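Local atomic coordinates of putative isohexenylglutaconyl-CoA hydratase (Pseudomonas aeruginosa, PDB entry 4ZU2), a protein that probably hydrates the double bond of isohexenylglutaconyl-CoA and is a member of the crotonase family made in larger amounts during growth on citronellate. Residues V126-A131 / F185-A190; A107-A112 / A133-P138; R53-R58 / A101-V106. All blocks are in the same frame, centred on the assembly; numbering follows the deposited sequence.

Following the chain from its N terminus, contact 3 closes first: strand 54-59 leads through helices 70-76 and 81-99 back to strand 104-109, which lies beside it in the six-stranded sheet. Contact 2 then opens on the end of that same strand and closes about twenty residues later, at strand 134-136 of the small three-stranded sheet. Contact 1 begins inside this interval, at strand 126-130, and closes only at strand 185-187, so contacts 1 and 2 cross while contact 3 precedes both. Contacts 3 and 1 thus each join two strands of the large sheet, connected through the neighbours 104-109 and 126-130, and contact 2 ties that sheet to the small one.

Contact 1: V126-A131 / F185-A190; sequences VAIAAA and FCEADA
Phe185 lays one edge of its ring, CD2 and CE2, against two aliphatic side chains of strand 126-130. Ile128 CG1 meets CD2 at 3.6 Å and Val126 CG1 meets CE2 at 3.8 Å, both near the ring plane. In Phe185, CG stands anti to the carbonyl carbon (chi1 -53°), which swings the ring back along the strand toward Val126. The two strands run parallel, and Ile128, Ala129 and Ala130 pair with Phe185, Cys186 and Glu187. Four backbone hydrogen bonds join them, the straightest from Ala129 N to Phe185 O (2.9 Å, 171° at the hydrogen); Glu187 N answers to Ala129 O at 3.0 Å.

On the face of Ile128 and Phe185, Glu187 folds its chain so that its CG rests 4.1 Å from Ile128 CG2, while its carboxylate has a weak, long ion pair with Arg196 of helix 190-205. The other face carries the small Ala129 and Cys186. Cys186 SG, anti to its own N (chi1 -174°), reaches forward to the start of the loop at Ala131, 3.5 Å from CA and 3.7 Å from CB, a fit that suits a methyl group.

Strand 185-187 is the outermost of the six-stranded crotonase sheet within this chain, and Arg164 of the second subunit packs on both Val126 and Phe185. The chemistry thus divides the work: backbone polar groups fix the parallel register, Val126, Ile128 and Phe185 pack together on one side, and the sulfur of Cys186 meets Ala131 just beyond the strand end, with Glu187 combining an apolar stem and a charged end.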
ATOM      1  N   VAL A 126      -8.815  -8.188  11.456  1.00 26.39           N
ATOM      2  CA  VAL A 126      -7.721  -8.992  11.971  1.00 24.68           C
ATOM      3  C   VAL A 126      -7.820 -10.450  11.449  1.00 15.77           C
ATOM      4  O   VAL A 126      -8.831 -11.144  11.617  1.00 17.31           O
ATOM      5  CB  VAL A 126      -7.688  -8.942  13.538  1.00 35.00           C
ATOM      6  CG1 VAL A 126      -6.406  -9.605  14.106  1.00 40.04           C
ATOM      7  CG2 VAL A 126      -7.770  -7.516  14.015  1.00 32.02           C
ATOM      8  N   ALA A 127      -6.778 -10.874  10.756  1.00 16.13           N
ATOM      9  CA  ALA A 127      -6.622 -12.264  10.298  1.00 22.05           C
ATOM     10  C   ALA A 127      -5.455 -12.946  11.041  1.00 27.28           C
ATOM     11  O   ALA A 127      -4.321 -12.412  11.111  1.00 31.07           O
ATOM     12  CB  ALA A 127      -6.358 -12.293   8.855  1.00 15.29           C
ATOM     13  N   ILE A 128      -5.760 -14.101  11.616  1.00 27.98           N
ATOM     14  CA  ILE A 128      -4.790 -14.946  12.304  1.00 21.52           C
ATOM     15  C   ILE A 128      -4.748 -16.289  11.548  1.00 22.97           C
ATOM     16  O   ILE A 128      -5.745 -16.989  11.498  1.00 26.10           O
ATOM     17  CB  ILE A 128      -5.236 -15.185  13.767  1.00 26.03           C
ATOM     18  CG1 ILE A 128      -5.383 -13.854  14.539  1.00 22.07           C
ATOM     19  CG2 ILE A 128      -4.254 -16.097  14.491  1.00 24.44           C
ATOM     20  CD1 ILE A 128      -6.452 -13.850  15.603  1.00 19.65           C
ATOM     21  N   ALA A 129      -3.609 -16.651  10.964  1.00 19.33           N
ATOM     22  CA  ALA A 129      -3.530 -17.879  10.159  1.00 21.97           C
ATOM     23  C   ALA A 129      -2.669 -18.937  10.823  1.00 29.07           C
ATOM     24  O   ALA A 129      -1.733 -18.625  11.581  1.00 26.64           O
ATOM     25  CB  ALA A 129      -2.982 -17.583   8.796  1.00 22.28           C
ATOM     26  N   ALA A 130      -3.008 -20.192  10.534  1.00 28.27           N
ATOM     27  CA  ALA A 130      -2.156 -21.339  10.839  1.00 24.89           C
ATOM     28  C   ALA A 130      -1.000 -21.355   9.836  1.00 28.69           C
ATOM     29  O   ALA A 130      -1.222 -21.159   8.650  1.00 27.89           O
ATOM     30  CB  ALA A 130      -2.967 -22.584  10.699  1.00 27.20           C
ATOM     31  N   ALA A 131       0.230 -21.580  10.292  1.00 25.80           N
ATOM     32  CA  ALA A 131       1.387 -21.598   9.393  1.00 25.39           C
ATOM     33  C   ALA A 131       1.235 -22.548   8.230  1.00 30.28           C
ATOM     34  O   ALA A 131       1.842 -22.332   7.186  1.00 36.63           O
ATOM     35  CB  ALA A 131       2.667 -21.979  10.170  1.00 33.42           C
ATOM     36  N   PHE A 185      -1.193 -12.061  11.915  1.00 25.85           N
ATOM     37  CA  PHE A 185      -0.437 -12.992  12.745  1.00 25.84           C
ATOM     38  C   PHE A 185      -0.394 -14.394  12.097  1.00 36.66           C
ATOM     39  O   PHE A 185      -1.389 -14.861  11.507  1.00 27.57           O
ATOM     40  CB  PHE A 185      -1.131 -13.167  14.104  1.00 29.87           C
ATOM     41  CG  PHE A 185      -1.431 -11.868  14.835  1.00 33.95           C
ATOM     42  CD1 PHE A 185      -0.412 -11.149  15.466  1.00 36.28           C
ATOM     43  CD2 PHE A 185      -2.732 -11.397  14.934  1.00 28.97           C
ATOM     44  CE1 PHE A 185      -0.696  -9.966  16.151  1.00 35.34           C
ATOM     45  CE2 PHE A 185      -3.017 -10.234  15.612  1.00 29.97           C
ATOM     46  CZ  PHE A 185      -1.998  -9.511  16.224  1.00 31.55           C
ATOM     47  N   CYS A 186       0.738 -15.077  12.271  1.00 44.52           N
ATOM     48  CA  CYS A 186       0.888 -16.485  11.905  1.00 44.13           C
ATOM     49  C   CYS A 186       1.297 -17.265  13.153  1.00 44.97           C
ATOM     50  O   CYS A 186       2.333 -16.966  13.739  1.00 46.25           O
ATOM     51  CB  CYS A 186       1.969 -16.624  10.828  1.00 42.52           C
ATOM     52  SG  CYS A 186       2.178 -18.282  10.127  1.00 40.23           S
ATOM     53  N   GLU A 187       0.468 -18.218  13.583  1.00 45.93           N
ATOM     54  CA  GLU A 187       0.797 -19.107  14.712  1.00 46.06           C
ATOM     55  C   GLU A 187       1.030 -20.551  14.252  1.00 49.45           C
ATOM     56  O   GLU A 187       0.414 -21.015  13.307  1.00 47.38           O
ATOM     57  CB  GLU A 187      -0.308 -19.096  15.764  1.00 46.43           C
ATOM     58  CG  GLU A 187      -0.800 -17.719  16.105  1.00 51.74           C
ATOM     59  CD  GLU A 187       0.309 -16.824  16.640  1.00 53.49           C
ATOM     60  OE1 GLU A 187       0.905 -17.166  17.687  1.00 58.08           O
ATOM     61  OE2 GLU A 187       0.603 -15.790  16.003  1.00 52.57           O
ATOM     62  N   ALA A 188       1.922 -21.257  14.937  1.00 54.06           N
ATOM     63  CA  ALA A 188       2.350 -22.591  14.513  1.00 56.41           C
ATOM     64  C   ALA A 188       1.462 -23.728  15.022  1.00 56.96           C
ATOM     65  O   ALA A 188       1.553 -24.854  14.525  1.00 57.48           O
ATOM     66  CB  ALA A 188       3.801 -22.830  14.943  1.00 58.97           C
ATOM     67  N   ASP A 189       0.611 -23.452  16.008  1.00 60.15           N
ATOM     68  CA  ASP A 189      -0.295 -24.482  16.538  1.00 60.45           C
ATOM     69  C   ASP A 189      -1.591 -23.906  17.080  1.00 58.61           C
ATOM     70  O   ASP A 189      -1.722 -22.705  17.242  1.00 57.45           O
ATOM     71  CB  ASP A 189       0.379 -25.320  17.629  1.00 59.37           C
ATOM     72  CG  ASP A 189       1.059 -24.475  18.692  1.00 58.05           C
ATOM     73  OD1 ASP A 189       0.366 -23.851  19.534  1.00 53.54           O
ATOM     74  OD2 ASP A 189       2.308 -24.454  18.690  1.00 59.17           O
ATOM     75  N   ALA A 190      -2.536 -24.790  17.377  1.00 58.71           N
ATOM     76  CA  ALA A 190      -3.906 -24.390  17.695  1.00 59.23           C
ATOM     77  C   ALA A 190      -4.035 -23.688  19.045  1.00 57.65           C
ATOM     78  O   ALA A 190      -4.910 -22.854  19.231  1.00 54.47           O
ATOM     79  CB  ALA A 190      -4.835 -25.595  17.643  1.00 58.81           C
TER

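Contact 2: A107-A112 / A133-P138; sequences ALVEGA and AQFGLP
Val109 and Phe135 belong to the close-packed part of this junction between the two sheets of the crotonase fold. Strand 104-109 of the large sheet ends at Val109, and the chain turns through Glu110 and Gly111 to enter strand 112-114, which pairs in parallel with strand 134-136 of the small sheet. Val109 CG2, lodged between its own N and carbonyl carbon in the crowded position, touches Phe135 CZ at 3.7 Å, and the two side chains cross at about a right angle. Branched valine offers a compact methyl here, whereas the long phenylalanine spans the distance: its CB leaves away from segment 107-112, yet the ring end returns to it. Ala129 packs on both residues, and the ring of Phe172 lies nearly parallel to that of Phe135.

Toward solvent the contact thins out. Glu110 sends its side chain away, partly exposed and touching Leu193 of helix 190-205, and the end of the exposed Gln134 also leads off.

The bend itself is packed closely again. Gly111 makes the turn with a positive phi of 60°, a conformation readily adopted without a CB. Ala133 fits against it as a small residue, its CB 3.5 Å from Gly111 O. That same oxygen accepts the one hydrogen bond across the segments, from Gln134 N at 2.7 Å, with the donor standing 40° out of the carbonyl plane.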
ATOM      1  N   ALA A 107     -10.674 -12.964  11.385  1.00 23.19           N
ATOM      2  CA  ALA A 107     -10.645 -14.237  10.686  1.00 27.88           C
ATOM      3  C   ALA A 107      -9.575 -15.172  11.245  1.00 24.93           C
ATOM      4  O   ALA A 107      -8.422 -14.832  11.284  1.00 22.75           O
ATOM      5  CB  ALA A 107     -10.482 -14.062   9.173  1.00 24.11           C
ATOM      6  N   LEU A 108      -9.993 -16.372  11.638  1.00 26.41           N
ATOM      7  CA  LEU A 108      -9.080 -17.432  12.028  1.00 22.63           C
ATOM      8  C   LEU A 108      -8.981 -18.440  10.878  1.00 21.88           C
ATOM      9  O   LEU A 108      -9.894 -19.253  10.644  1.00 19.84           O
ATOM     10  CB  LEU A 108      -9.585 -18.063  13.338  1.00 32.53           C
ATOM     11  CG  LEU A 108      -8.571 -18.783  14.242  1.00 38.80           C
ATOM     12  CD1 LEU A 108      -7.371 -17.910  14.499  1.00 45.67           C
ATOM     13  CD2 LEU A 108      -9.201 -19.136  15.548  1.00 36.31           C
ATOM     14  N   VAL A 109      -7.903 -18.352  10.106  1.00 26.11           N
ATOM     15  CA  VAL A 109      -7.814 -19.106   8.859  1.00 27.48           C
ATOM     16  C   VAL A 109      -6.865 -20.329   8.995  1.00 29.72           C
ATOM     17  O   VAL A 109      -5.715 -20.210   9.378  1.00 25.71           O
ATOM     18  CB  VAL A 109      -7.440 -18.180   7.651  1.00 35.23           C
ATOM     19  CG1 VAL A 109      -8.426 -16.986   7.538  1.00 30.52           C
ATOM     20  CG2 VAL A 109      -6.051 -17.671   7.766  1.00 36.12           C
ATOM     21  N   GLU A 110      -7.393 -21.507   8.693  1.00 25.51           N
ATOM     22  CA  GLU A 110      -6.651 -22.752   8.788  1.00 26.70           C
ATOM     23  C   GLU A 110      -6.854 -23.474   7.491  1.00 24.97           C
ATOM     24  O   GLU A 110      -7.885 -23.312   6.874  1.00 24.45           O
ATOM     25  CB  GLU A 110      -7.210 -23.609   9.903  1.00 25.37           C
ATOM     26  CG  GLU A 110      -7.210 -22.938  11.229  1.00 23.52           C
ATOM     27  CD  GLU A 110      -7.910 -23.773  12.258  1.00 39.55           C
ATOM     28  OE1 GLU A 110      -7.239 -24.666  12.853  1.00 43.25           O
ATOM     29  OE2 GLU A 110      -9.143 -23.552  12.427  1.00 39.83           O
ATOM     30  N   GLY A 111      -5.865 -24.276   7.103  1.00 29.92           N
ATOM     31  CA  GLY A 111      -5.952 -25.161   5.949  1.00 30.16           C
ATOM     32  C   GLY A 111      -6.206 -24.390   4.672  1.00 27.59           C
ATOM     33  O   GLY A 111      -5.492 -23.441   4.377  1.00 27.59           O
ATOM     34  N   ALA A 112      -7.256 -24.762   3.945  1.00 17.48           N
ATOM     35  CA  ALA A 112      -7.530 -24.131   2.650  1.00 23.62           C
ATOM     36  C   ALA A 112      -8.182 -22.748   2.778  1.00 23.88           C
ATOM     37  O   ALA A 112      -9.253 -22.585   3.394  1.00 25.97           O
ATOM     38  CB  ALA A 112      -8.394 -25.058   1.788  1.00 21.29           C
ATOM     39  N   ALA A 133      -1.559 -23.188   6.666  1.00 29.00           N
ATOM     40  CA  ALA A 133      -2.701 -22.812   5.843  1.00 24.83           C
ATOM     41  C   ALA A 133      -2.199 -22.686   4.420  1.00 26.30           C
ATOM     42  O   ALA A 133      -1.040 -22.354   4.229  1.00 26.43           O
ATOM     43  CB  ALA A 133      -3.324 -21.518   6.345  1.00 22.53           C
ATOM     44  N   GLN A 134      -3.029 -23.027   3.424  1.00 29.33           N
ATOM     45  CA  GLN A 134      -2.655 -22.802   2.029  1.00 30.46           C
ATOM     46  C   GLN A 134      -3.633 -21.843   1.316  1.00 29.16           C
ATOM     47  O   GLN A 134      -4.839 -22.112   1.134  1.00 21.13           O
ATOM     48  CB  GLN A 134      -2.424 -24.105   1.243  1.00 34.74           C
ATOM     49  CG  GLN A 134      -0.992 -24.823   1.380  1.00 95.47           C
ATOM     50  CD  GLN A 134       0.278 -23.915   1.309  1.00 75.51           C
ATOM     51  OE1 GLN A 134       0.434 -23.013   2.117  1.00 81.08           O
ATOM     52  NE2 GLN A 134       1.207 -24.208   0.383  1.00 65.53           N
ATOM     53  N   PHE A 135      -3.045 -20.712   0.933  1.00 29.30           N
ATOM     54  CA  PHE A 135      -3.689 -19.597   0.270  1.00 22.61           C
ATOM     55  C   PHE A 135      -3.464 -19.647  -1.229  1.00 24.61           C
ATOM     56  O   PHE A 135      -2.448 -20.155  -1.712  1.00 27.98           O
ATOM     57  CB  PHE A 135      -3.092 -18.265   0.771  1.00 24.78           C
ATOM     58  CG  PHE A 135      -3.264 -18.036   2.222  1.00 23.67           C
ATOM     59  CD1 PHE A 135      -2.369 -18.597   3.131  1.00 30.08           C
ATOM     60  CD2 PHE A 135      -4.306 -17.252   2.698  1.00 29.38           C
ATOM     61  CE1 PHE A 135      -2.529 -18.388   4.510  1.00 30.89           C
ATOM     62  CE2 PHE A 135      -4.481 -17.050   4.063  1.00 27.39           C
ATOM     63  CZ  PHE A 135      -3.587 -17.627   4.974  1.00 29.04           C
ATOM     64  N   GLY A 136      -4.417 -19.096  -1.972  1.00 18.36           N
ATOM     65  CA  GLY A 136      -4.249 -18.993  -3.402  1.00 21.81           C
ATOM     66  C   GLY A 136      -5.465 -18.405  -4.078  1.00 17.54           C
ATOM     67  O   GLY A 136      -6.556 -18.323  -3.513  1.00 14.27           O
ATOM     68  N   LEU A 137      -5.242 -17.966  -5.303  1.00 19.17           N
ATOM     69  CA  LEU A 137      -6.328 -17.625  -6.227  1.00 17.39           C
ATOM     70  C   LEU A 137      -6.230 -18.502  -7.465  1.00 10.10           C
ATOM     71  O   LEU A 137      -5.566 -18.138  -8.441  1.00 16.20           O
ATOM     72  CB  LEU A 137      -6.238 -16.136  -6.616  1.00 15.73           C
ATOM     73  CG  LEU A 137      -6.443 -15.175  -5.433  1.00 15.59           C
ATOM     74  CD1 LEU A 137      -6.180 -13.704  -5.782  1.00 14.82           C
ATOM     75  CD2 LEU A 137      -7.815 -15.306  -4.867  1.00 13.44           C
ATOM     76  N   PRO A 138      -6.875 -19.672  -7.452  1.00 14.74           N
ATOM     77  CA  PRO A 138      -6.744 -20.562  -8.624  1.00 19.69           C
ATOM     78  C   PRO A 138      -7.503 -20.105  -9.871  1.00 17.79           C
ATOM     79  O   PRO A 138      -7.344 -20.685 -10.932  1.00 25.16           O
ATOM     80  CB  PRO A 138      -7.358 -21.880  -8.134  1.00 21.93           C
ATOM     81  CG  PRO A 138      -7.373 -21.777  -6.646  1.00 19.96           C
ATOM     82  CD  PRO A 138      -7.611 -20.325  -6.365  1.00 13.74           C
TER

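Contact 3: R53-R58 / A101-V106; sequences RALVLR and APQLLV
Strands 54-58 and 104-106 run parallel, their axes 4.6 Å apart at closest and inclined by 18°, with Ala54, Leu55 and Val56 paired to Leu104, Leu105 and Val106. They are neighbours in the middle of the crotonase sheet, joined by a beta-alpha-beta crossover through helices 70-76 and 81-99. Leu55 is held through both its N and its O: the N binds Leu104 O at 2.7 Å, and the O takes Val106 N in an almost straight bond (178° at the hydrogen).

On one face, Leu55 fills the angle between Gln103 and Leu105. Its CB meets Leu105 CD1 at 3.8 Å, and its CG lies the same 3.8 Å from Gln103 CB. Leu105 CD1 also reaches Leu57 CB, so one leucine branch serves two neighbours. Buried Gln103 suits a strand entrance because its apolar stem covers Leu55 while NE2 bonds to the carbonyls of Val46 and Val52.

The opposite face is packed by Ala54, Val56, Leu104 and Val106 under helix 190-205, where Leu197 touches both valines. Small, beta-branched valine suits the strand there: Val56 CG1, anti to its own N (chi1 -165°), sits 3.8 Å from Val106 O.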
ATOM      1  N   ARG A  53     -19.908  -6.647  19.268  1.00 24.98           N
ATOM      2  CA  ARG A  53     -18.732  -5.766  19.150  1.00 22.15           C
ATOM      3  C   ARG A  53     -17.649  -6.444  18.315  1.00 25.75           C
ATOM      4  O   ARG A  53     -16.735  -5.786  17.824  1.00 20.67           O
ATOM      5  CB  ARG A  53     -18.137  -5.496  20.540  1.00 27.89           C
ATOM      6  CG  ARG A  53     -19.070  -4.834  21.544  1.00 33.59           C
ATOM      7  CD  ARG A  53     -18.502  -4.886  22.972  1.00 36.33           C
ATOM      8  NE  ARG A  53     -17.260  -4.121  23.123  1.00 33.88           N
ATOM      9  CZ  ARG A  53     -16.553  -4.023  24.253  1.00 38.77           C
ATOM     10  NH1 ARG A  53     -16.923  -4.652  25.380  1.00 39.05           N
ATOM     11  NH2 ARG A  53     -15.453  -3.294  24.259  1.00 38.27           N
ATOM     12  N   ALA A  54     -17.726  -7.776  18.200  1.00 28.13           N
ATOM     13  CA  ALA A  54     -16.776  -8.516  17.382  1.00 24.96           C
ATOM     14  C   ALA A  54     -17.401  -9.745  16.676  1.00 23.21           C
ATOM     15  O   ALA A  54     -18.392 -10.317  17.125  1.00 15.36           O
ATOM     16  CB  ALA A  54     -15.570  -8.908  18.187  1.00 24.68           C
ATOM     17  N   LEU A  55     -16.832 -10.085  15.528  1.00 19.02           N
ATOM     18  CA  LEU A  55     -17.210 -11.270  14.803  1.00 24.52           C
ATOM     19  C   LEU A  55     -15.944 -12.069  14.594  1.00 23.82           C
ATOM     20  O   LEU A  55     -14.889 -11.505  14.267  1.00 29.28           O
ATOM     21  CB  LEU A  55     -17.852 -10.947  13.459  1.00 18.89           C
ATOM     22  CG  LEU A  55     -19.013  -9.941  13.543  1.00 24.05           C
ATOM     23  CD1 LEU A  55     -19.378  -9.402  12.149  1.00 19.09           C
ATOM     24  CD2 LEU A  55     -20.226 -10.538  14.244  1.00 25.72           C
ATOM     25  N   VAL A  56     -16.056 -13.374  14.843  1.00 18.58           N
ATOM     26  CA  VAL A  56     -14.985 -14.314  14.548  1.00 23.64           C
ATOM     27  C   VAL A  56     -15.501 -15.286  13.497  1.00 22.46           C
ATOM     28  O   VAL A  56     -16.604 -15.793  13.563  1.00 25.69           O
ATOM     29  CB  VAL A  56     -14.477 -15.023  15.807  1.00 29.40           C
ATOM     30  CG1 VAL A  56     -13.155 -15.694  15.506  1.00 29.75           C
ATOM     31  CG2 VAL A  56     -14.301 -14.018  16.943  1.00 25.54           C
ATOM     32  N   LEU A  57     -14.698 -15.448  12.477  1.00 20.05           N
ATOM     33  CA  LEU A  57     -15.094 -16.076  11.285  1.00 22.29           C
ATOM     34  C   LEU A  57     -14.146 -17.230  11.164  1.00 27.39           C
ATOM     35  O   LEU A  57     -12.930 -17.045  11.184  1.00 25.49           O
ATOM     36  CB  LEU A  57     -14.938 -15.113  10.116  1.00 25.12           C
ATOM     37  CG  LEU A  57     -15.448 -15.660   8.790  1.00 30.25           C
ATOM     38  CD1 LEU A  57     -16.850 -16.195   8.905  1.00 29.09           C
ATOM     39  CD2 LEU A  57     -15.371 -14.568   7.714  1.00 31.34           C
ATOM     40  N   ARG A  58     -14.714 -18.426  11.086  1.00 29.60           N
ATOM     41  CA  ARG A  58     -13.915 -19.632  11.190  1.00 34.85           C
ATOM     42  C   ARG A  58     -14.523 -20.779  10.382  1.00 27.23           C
ATOM     43  O   ARG A  58     -15.686 -20.746  10.004  1.00 33.27           O
ATOM     44  CB  ARG A  58     -13.753 -20.034  12.666  1.00 40.92           C
ATOM     45  CG  ARG A  58     -12.399 -20.664  12.977  1.00 42.78           C
ATOM     46  CD  ARG A  58     -12.252 -21.115  14.431  1.00 50.27           C
ATOM     47  NE  ARG A  58     -13.516 -21.520  15.051  1.00 58.83           N
ATOM     48  CZ  ARG A  58     -13.999 -21.034  16.199  1.00 64.53           C
ATOM     49  NH1 ARG A  58     -13.339 -20.106  16.911  1.00 56.68           N
ATOM     50  NH2 ARG A  58     -15.164 -21.500  16.647  1.00 68.30           N
ATOM     51  N   ALA A 101     -18.638  -3.973   7.872  1.00 20.09           N
ATOM     52  CA  ALA A 101     -19.292  -4.260   9.155  1.00 21.12           C
ATOM     53  C   ALA A 101     -18.803  -3.355  10.309  1.00 18.20           C
ATOM     54  O   ALA A 101     -17.601  -3.224  10.500  1.00 23.04           O
ATOM     55  CB  ALA A 101     -19.078  -5.740   9.554  1.00 18.52           C
ATOM     56  N   PRO A 102     -19.741  -2.766  11.094  1.00 20.86           N
ATOM     57  CA  PRO A 102     -19.423  -1.905  12.253  1.00 23.45           C
ATOM     58  C   PRO A 102     -18.580  -2.584  13.348  1.00 22.73           C
ATOM     59  O   PRO A 102     -17.772  -1.926  14.033  1.00 17.77           O
ATOM     60  CB  PRO A 102     -20.809  -1.532  12.792  1.00 25.10           C
ATOM     61  CG  PRO A 102     -21.701  -1.578  11.543  1.00 22.06           C
ATOM     62  CD  PRO A 102     -21.191  -2.723  10.771  1.00 19.09           C
ATOM     63  N   GLN A 103     -18.770  -3.891  13.463  1.00 19.97           N
ATOM     64  CA  GLN A 103     -17.975  -4.781  14.308  1.00 23.43           C
ATOM     65  C   GLN A 103     -16.543  -4.940  13.852  1.00 21.74           C
ATOM     66  O   GLN A 103     -16.252  -4.844  12.648  1.00 21.81           O
ATOM     67  CB  GLN A 103     -18.569  -6.215  14.229  1.00 20.56           C
ATOM     68  CG  GLN A 103     -19.925  -6.425  14.880  1.00 20.61           C
ATOM     69  CD  GLN A 103     -21.083  -5.984  14.032  1.00 25.61           C
ATOM     70  OE1 GLN A 103     -21.000  -5.943  12.799  1.00 20.54           O
ATOM     71  NE2 GLN A 103     -22.192  -5.651  14.697  1.00 30.56           N
ATOM     72  N   LEU A 104     -15.674  -5.275  14.809  1.00 23.01           N
ATOM     73  CA  LEU A 104     -14.379  -5.892  14.505  1.00 22.18           C
ATOM     74  C   LEU A 104     -14.622  -7.333  13.952  1.00 22.16           C
ATOM     75  O   LEU A 104     -15.353  -8.118  14.544  1.00 16.57           O
ATOM     76  CB  LEU A 104     -13.505  -5.960  15.758  1.00 20.79           C
ATOM     77  CG  LEU A 104     -12.032  -6.306  15.554  1.00 17.07           C
ATOM     78  CD1 LEU A 104     -11.219  -5.105  15.116  1.00 12.51           C
ATOM     79  CD2 LEU A 104     -11.398  -6.927  16.832  1.00 18.48           C
ATOM     80  N   LEU A 105     -14.020  -7.645  12.806  1.00 17.67           N
ATOM     81  CA  LEU A 105     -14.182  -8.924  12.150  1.00 19.66           C
ATOM     82  C   LEU A 105     -12.834  -9.591  12.226  1.00 20.35           C
ATOM     83  O   LEU A 105     -11.859  -9.091  11.658  1.00 19.60           O
ATOM     84  CB  LEU A 105     -14.595  -8.750  10.699  1.00 21.37           C
ATOM     85  CG  LEU A 105     -14.639 -10.041   9.858  1.00 28.33           C
ATOM     86  CD1 LEU A 105     -15.611 -11.111  10.415  1.00 24.27           C
ATOM     87  CD2 LEU A 105     -15.020  -9.748   8.424  1.00 25.99           C
ATOM     88  N   VAL A 106     -12.770 -10.686  12.968  1.00 24.05           N
ATOM     89  CA  VAL A 106     -11.525 -11.435  13.096  1.00 26.35           C
ATOM     90  C   VAL A 106     -11.637 -12.716  12.274  1.00 22.26           C
ATOM     91  O   VAL A 106     -12.594 -13.457  12.437  1.00 19.59           O
ATOM     92  CB  VAL A 106     -11.214 -11.789  14.575  1.00 22.71           C
ATOM     93  CG1 VAL A 106      -9.824 -12.453  14.700  1.00 18.45           C
ATOM     94  CG2 VAL A 106     -11.318 -10.549  15.431  1.00 27.07           C
TER